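Local coordinates for DegV family protein (Streptococcus agalactiae, PDB 3LUP) that binds elaidic acid and may bind other long-chain fatty acids, with a possible role in lipid transport or fatty acid metabolism, at residues K190-F195 against K215-I220; A7-T12 against A70-L75. All coordinates share one frame; numbering follows the deposited sequence.

Both interactions pack a helix against a sheet, but they share no strand or helix. Interaction 2 comes first in the chain. It joins strand 6-11 of the four-stranded parallel sheet to helix 69-81. Interaction 1 follows and joins strand 192-195 of the six-stranded mixed sheet to helix 210-224. The contact centres are about 33 Å apart, on opposite sides of the chain's centre, and their nearest atoms are about 11 Å apart. This matches the two-part DegV fold, in which the fatty acid lies between two sheet-and-helix halves. Phe195, in the strand of interaction 1, touches the elaidic acid. Interaction 2 belongs to the other half.

Interaction 1 of 2, residues K190-F195 against K215-I220; sequences KPVLHF and KRLAEI
Val192 makes the whole strand side of this contact, meeting Arg216, Leu217 and Ile220 on one face of helix 210-224. Its CG1 does most of the work. This methyl lies anti to the backbone N (chi1 -175°) and reaches between two side chains from successive turns of the helix. Val192 CG1 is 3.8 Å from Leu217 CD2. The distance from Val192 CG1 to Ile220 CD1 is 3.9 Å. Each of the two runs alongside the valine pointing the other way, so methyl meets methyl on the flank. Val192 CG2 lies more loosely, 4.4 Å from the aliphatic CG of Arg216. Beyond CG, the guanidinium of Arg216 turns one face over CG1 of Ile220, which sits 3.6 Å above the guanidinium plane, nearer its border than its middle. NH1 of Arg216 makes a salt bridge with OE1 of Glu219, with a weak hydrogen bond, and NE pairs with Glu205. After Val192 the strand turns to other neighbours. Leu193 points away from the helix and packs on Val203. His194 meets Tyr204 edge-to-face, and Phe195 reaches the elaidic acid. Strand 192-195 runs between strands 201-205 and 159-163, both antiparallel to it. Helix 210-224 lies on this sheet, with Leu217 and Ile220 also resting on Phe161, while Leu217 and Ala218 reach helix 240-252.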
loop_
_atom_site.group_PDB
_atom_site.type_symbol
_atom_site.label_atom_id
_atom_site.label_comp_id
_atom_site.label_asym_id
_atom_site.label_seq_id
_atom_site.Cartn_x
_atom_site.Cartn_y
_atom_site.Cartn_z
ATOM N N LYS A 190 -12.175 -7.528 -18.045
ATOM C CA LYS A 190 -11.804 -7.430 -16.629
ATOM C C LYS A 190 -10.326 -7.778 -16.454
ATOM O O LYS A 190 -9.988 -8.917 -16.115
ATOM C CB LYS A 190 -12.701 -8.331 -15.765
ATOM C CG LYS A 190 -14.046 -7.712 -15.372
ATOM C CD LYS A 190 -13.893 -6.773 -14.157
ATOM C CE LYS A 190 -15.205 -6.101 -13.722
ATOM N NZ LYS A 190 -16.085 -5.602 -14.831
ATOM N N PRO A 191 -9.428 -6.803 -16.710
ATOM C CA PRO A 191 -7.986 -7.074 -16.654
ATOM C C PRO A 191 -7.476 -7.285 -15.241
ATOM O O PRO A 191 -7.997 -6.704 -14.287
ATOM C CB PRO A 191 -7.381 -5.797 -17.210
ATOM C CG PRO A 191 -8.401 -4.737 -16.886
ATOM C CD PRO A 191 -9.709 -5.401 -17.088
ATOM N N VAL A 192 -6.467 -8.138 -15.124
ATOM C CA VAL A 192 -5.704 -8.309 -13.899
ATOM C C VAL A 192 -4.501 -7.368 -13.975
ATOM O O VAL A 192 -3.742 -7.365 -14.964
ATOM C CB VAL A 192 -5.219 -9.777 -13.721
ATOM C CG1 VAL A 192 -4.544 -9.967 -12.378
ATOM C CG2 VAL A 192 -6.366 -10.752 -13.857
ATOM N N LEU A 193 -4.347 -6.565 -12.927
ATOM C CA LEU A 193 -3.279 -5.572 -12.838
ATOM C C LEU A 193 -2.356 -5.943 -11.710
ATOM O O LEU A 193 -2.753 -6.662 -10.800
ATOM C CB LEU A 193 -3.870 -4.188 -12.579
ATOM C CG LEU A 193 -5.004 -3.775 -13.521
ATOM C CD1 LEU A 193 -5.818 -2.649 -12.942
ATOM C CD2 LEU A 193 -4.450 -3.408 -14.872
ATOM N N HIS A 194 -1.117 -5.472 -11.783
ATOM C CA HIS A 194 -0.156 -5.706 -10.721
ATOM C C HIS A 194 0.869 -4.591 -10.607
ATOM O O HIS A 194 0.900 -3.687 -11.436
ATOM C CB HIS A 194 0.506 -7.075 -10.897
ATOM C CG HIS A 194 1.603 -7.116 -11.916
ATOM N ND1 HIS A 194 1.539 -6.449 -13.121
ATOM C CD2 HIS A 194 2.784 -7.779 -11.917
ATOM C CE1 HIS A 194 2.637 -6.692 -13.817
ATOM N NE2 HIS A 194 3.408 -7.496 -13.107
ATOM N N PHE A 195 1.692 -4.645 -9.566
ATOM C CA PHE A 195 2.826 -3.730 -9.433
ATOM C C PHE A 195 4.080 -4.216 -10.152
ATOM O O PHE A 195 4.517 -5.355 -9.970
ATOM C CB PHE A 195 3.143 -3.496 -7.968
ATOM C CG PHE A 195 2.269 -2.467 -7.314
ATOM C CD1 PHE A 195 2.790 -1.215 -6.965
ATOM C CD2 PHE A 195 0.933 -2.744 -7.026
ATOM C CE1 PHE A 195 1.999 -0.252 -6.347
ATOM C CE2 PHE A 195 0.120 -1.774 -6.410
ATOM C CZ PHE A 195 0.665 -0.522 -6.070
ATOM N N LYS A 215 -10.848 -16.096 -10.421
ATOM C CA LYS A 215 -10.240 -17.419 -10.477
ATOM C C LYS A 215 -8.769 -17.289 -10.839
ATOM O O LYS A 215 -7.898 -17.895 -10.195
ATOM C CB LYS A 215 -10.950 -18.313 -11.496
ATOM C CG LYS A 215 -12.356 -18.782 -11.086
ATOM C CD LYS A 215 -12.728 -20.118 -11.733
ATOM C CE LYS A 215 -13.207 -19.945 -13.176
ATOM N NZ LYS A 215 -12.862 -21.140 -14.006
ATOM N N ARG A 216 -8.497 -16.466 -11.849
ATOM C CA ARG A 216 -7.134 -16.135 -12.233
ATOM C C ARG A 216 -6.299 -15.514 -11.086
ATOM O O ARG A 216 -5.130 -15.839 -10.938
ATOM C CB ARG A 216 -7.142 -15.247 -13.476
ATOM C CG ARG A 216 -5.801 -15.123 -14.164
ATOM C CD ARG A 216 -5.398 -16.373 -14.999
ATOM N NE ARG A 216 -3.950 -16.328 -15.222
ATOM C CZ ARG A 216 -3.040 -16.912 -14.440
ATOM N NH1 ARG A 216 -3.413 -17.641 -13.392
ATOM N NH2 ARG A 216 -1.747 -16.783 -14.711
ATOM N N LEU A 217 -6.892 -14.647 -10.267
ATOM C CA LEU A 217 -6.206 -14.128 -9.076
ATOM C C LEU A 217 -5.757 -15.238 -8.105
ATOM O O LEU A 217 -4.597 -15.263 -7.665
ATOM C CB LEU A 217 -7.086 -13.120 -8.327
ATOM C CG LEU A 217 -7.255 -11.695 -8.865
ATOM C CD1 LEU A 217 -8.259 -10.984 -7.997
ATOM C CD2 LEU A 217 -5.927 -10.911 -8.924
ATOM N N ALA A 218 -6.679 -16.149 -7.783
ATOM C CA ALA A 218 -6.362 -17.305 -6.937
ATOM C C ALA A 218 -5.226 -18.142 -7.511
ATOM O O ALA A 218 -4.340 -18.557 -6.776
ATOM C CB ALA A 218 -7.568 -18.157 -6.709
ATOM N N GLU A 219 -5.230 -18.374 -8.819
ATOM C CA GLU A 219 -4.136 -19.117 -9.446
ATOM C C GLU A 219 -2.801 -18.385 -9.327
ATOM O O GLU A 219 -1.756 -19.015 -9.106
ATOM C CB GLU A 219 -4.453 -19.433 -10.902
ATOM C CG GLU A 219 -5.471 -20.556 -11.068
ATOM C CD GLU A 219 -6.141 -20.548 -12.435
ATOM O OE1 GLU A 219 -5.575 -19.948 -13.383
ATOM O OE2 GLU A 219 -7.241 -21.139 -12.565
ATOM N N ILE A 220 -2.852 -17.060 -9.440
ATOM C CA ILE A 220 -1.657 -16.224 -9.387
ATOM C C ILE A 220 -1.031 -16.255 -8.002
ATOM O O ILE A 220 0.191 -16.345 -7.878
ATOM C CB ILE A 220 -1.953 -14.774 -9.813
ATOM C CG1 ILE A 220 -2.235 -14.708 -11.317
ATOM C CG2 ILE A 220 -0.773 -13.890 -9.511
ATOM C CD1 ILE A 220 -2.707 -13.365 -11.816
#

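Interaction 2 of 2, residues A7-T12 against A70-L75; sequences ALITDT and AELDDL
Ile9 meets Leu72 and Leu75 where helix 69-81 packs on a parallel sheet in an alpha/beta fold with helices on both faces. Strand 6-11 is an inner strand of that sheet, between strands 26-29 and 86-89. The helix leads along the chain into strand 86-89. Alternate residues of strand 6-11 face opposite ways. Ile9 points toward helix 69-81, while Leu8 packs on helix 124-138 across the sheet.

The closer part of the contact is Ile9 with Leu75. CG1 of Ile9 is 3.9 Å from CD2 of Leu75. The leucine has CG anti to its backbone N (chi1 -177°), which carries the branched end out from the helix toward the strand. The two side chains lie flank to flank, pointing opposite ways. The second branch of the isoleucine, CG2, faces Leu72 one turn earlier, but more loosely. Ile9 CG2 is 4.4 Å from Leu72 CD1. Leu29 and Leu79 also touch Ile9, so the residue is buried among aliphatic side chains.

Away from the strand, the helix turns to solvent. Ala70, Glu71 and Asp74 are exposed there and have no part in the apolar contact. Leu75 bridges the two sides: it packs on Ile9, Tyr27 and Leu29, yet it stays partly exposed and lies about 4 Å from a bound glycerol. That glycerol probably comes from the crystallisation liquor. One helical turn before Leu75, OE1 of Glu71 is hydrogen-bonded to O3 of a glycerol molecule.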
loop_
_atom_site.group_PDB
_atom_site.type_symbol
_atom_site.label_atom_id
_atom_site.label_comp_id
_atom_site.label_asym_id
_atom_site.label_seq_id
_atom_site.Cartn_x
_atom_site.Cartn_y
_atom_site.Cartn_z
ATOM N N ALA A 7 13.256 4.528 14.963
ATOM C CA ALA A 7 11.899 4.979 14.734
ATOM C C ALA A 7 11.397 4.428 13.414
ATOM O O ALA A 7 12.176 4.245 12.456
ATOM C CB ALA A 7 11.829 6.464 14.736
ATOM N N LEU A 8 10.098 4.161 13.362
ATOM C CA LEU A 8 9.482 3.775 12.114
ATOM C C LEU A 8 8.457 4.766 11.608
ATOM O O LEU A 8 7.484 5.091 12.299
ATOM C CB LEU A 8 8.909 2.352 12.174
ATOM C CG LEU A 8 9.941 1.442 11.513
ATOM C CD1 LEU A 8 10.775 0.743 12.566
ATOM C CD2 LEU A 8 9.316 0.462 10.542
ATOM N N ILE A 9 8.696 5.259 10.395
ATOM C CA ILE A 9 7.752 6.185 9.783
ATOM C C ILE A 9 7.101 5.600 8.527
ATOM O O ILE A 9 7.761 4.967 7.671
ATOM C CB ILE A 9 8.362 7.588 9.499
ATOM C CG1 ILE A 9 8.872 8.232 10.782
ATOM C CG2 ILE A 9 7.319 8.529 8.952
ATOM C CD1 ILE A 9 10.269 7.856 11.159
ATOM N N THR A 10 5.792 5.818 8.458
ATOM C CA THR A 10 4.980 5.366 7.356
ATOM C C THR A 10 3.867 6.368 7.115
ATOM O O THR A 10 3.830 7.403 7.759
ATOM C CB THR A 10 4.408 3.953 7.618
ATOM O OG1 THR A 10 3.693 3.515 6.451
ATOM C CG2 THR A 10 3.489 3.948 8.830
ATOM N N ASP A 11 2.974 6.067 6.183
ATOM C CA ASP A 11 1.858 6.948 5.909
ATOM C C ASP A 11 0.576 6.154 6.053
ATOM O O ASP A 11 0.613 4.949 6.230
ATOM C CB ASP A 11 1.992 7.592 4.525
ATOM C CG ASP A 11 2.260 6.570 3.424
ATOM O OD1 ASP A 11 1.424 5.636 3.249
ATOM O OD2 ASP A 11 3.315 6.708 2.744
ATOM N N THR A 12 -0.556 6.838 6.002
ATOM C CA THR A 12 -1.841 6.205 6.259
ATOM C C THR A 12 -2.313 5.256 5.142
ATOM O O THR A 12 -3.338 4.590 5.302
ATOM C CB THR A 12 -2.932 7.236 6.551
ATOM O OG1 THR A 12 -3.094 8.068 5.404
ATOM C CG2 THR A 12 -2.554 8.092 7.744
ATOM N N ALA A 70 6.920 19.087 5.190
ATOM C CA ALA A 70 7.144 19.852 6.409
ATOM C C ALA A 70 6.849 19.022 7.656
ATOM O O ALA A 70 7.547 19.148 8.658
ATOM C CB ALA A 70 6.317 21.128 6.398
ATOM N N GLU A 71 5.828 18.174 7.590
ATOM C CA GLU A 71 5.481 17.318 8.719
ATOM C C GLU A 71 6.545 16.260 8.968
ATOM O O GLU A 71 6.919 16.014 10.110
ATOM C CB GLU A 71 4.125 16.655 8.516
ATOM C CG GLU A 71 2.966 17.573 8.755
ATOM C CD GLU A 71 1.669 16.828 8.988
ATOM O OE1 GLU A 71 1.593 15.637 8.622
ATOM O OE2 GLU A 71 0.722 17.433 9.541
ATOM N N LEU A 72 7.018 15.635 7.897
ATOM C CA LEU A 72 8.138 14.712 7.994
ATOM C C LEU A 72 9.358 15.419 8.584
ATOM O O LEU A 72 9.961 14.942 9.552
ATOM C CB LEU A 72 8.474 14.105 6.622
ATOM C CG LEU A 72 9.618 13.075 6.539
ATOM C CD1 LEU A 72 9.625 12.047 7.698
ATOM C CD2 LEU A 72 9.627 12.377 5.172
ATOM N N ASP A 73 9.704 16.561 8.000
ATOM C CA ASP A 73 10.843 17.350 8.434
ATOM C C ASP A 73 10.818 17.610 9.931
ATOM O O ASP A 73 11.808 17.360 10.617
ATOM C CB ASP A 73 10.872 18.671 7.684
ATOM C CG ASP A 73 12.077 19.490 8.022
ATOM O OD1 ASP A 73 13.183 18.905 8.041
ATOM O OD2 ASP A 73 11.922 20.708 8.274
ATOM N N ASP A 74 9.680 18.101 10.423
ATOM C CA ASP A 74 9.484 18.402 11.843
ATOM C C ASP A 74 9.459 17.142 12.737
ATOM O O ASP A 74 9.893 17.181 13.899
ATOM C CB ASP A 74 8.205 19.232 12.044
ATOM C CG ASP A 74 8.243 20.595 11.312
ATOM O OD1 ASP A 74 9.330 21.225 11.227
ATOM O OD2 ASP A 74 7.168 21.045 10.832
ATOM N N LEU A 75 8.948 16.038 12.193
ATOM C CA LEU A 75 8.948 14.753 12.886
ATOM C C LEU A 75 10.371 14.205 13.047
ATOM O O LEU A 75 10.724 13.650 14.094
ATOM C CB LEU A 75 8.088 13.735 12.139
ATOM C CG LEU A 75 7.938 12.361 12.802
ATOM C CD1 LEU A 75 7.363 12.453 14.222
ATOM C CD2 LEU A 75 7.067 11.479 11.957
#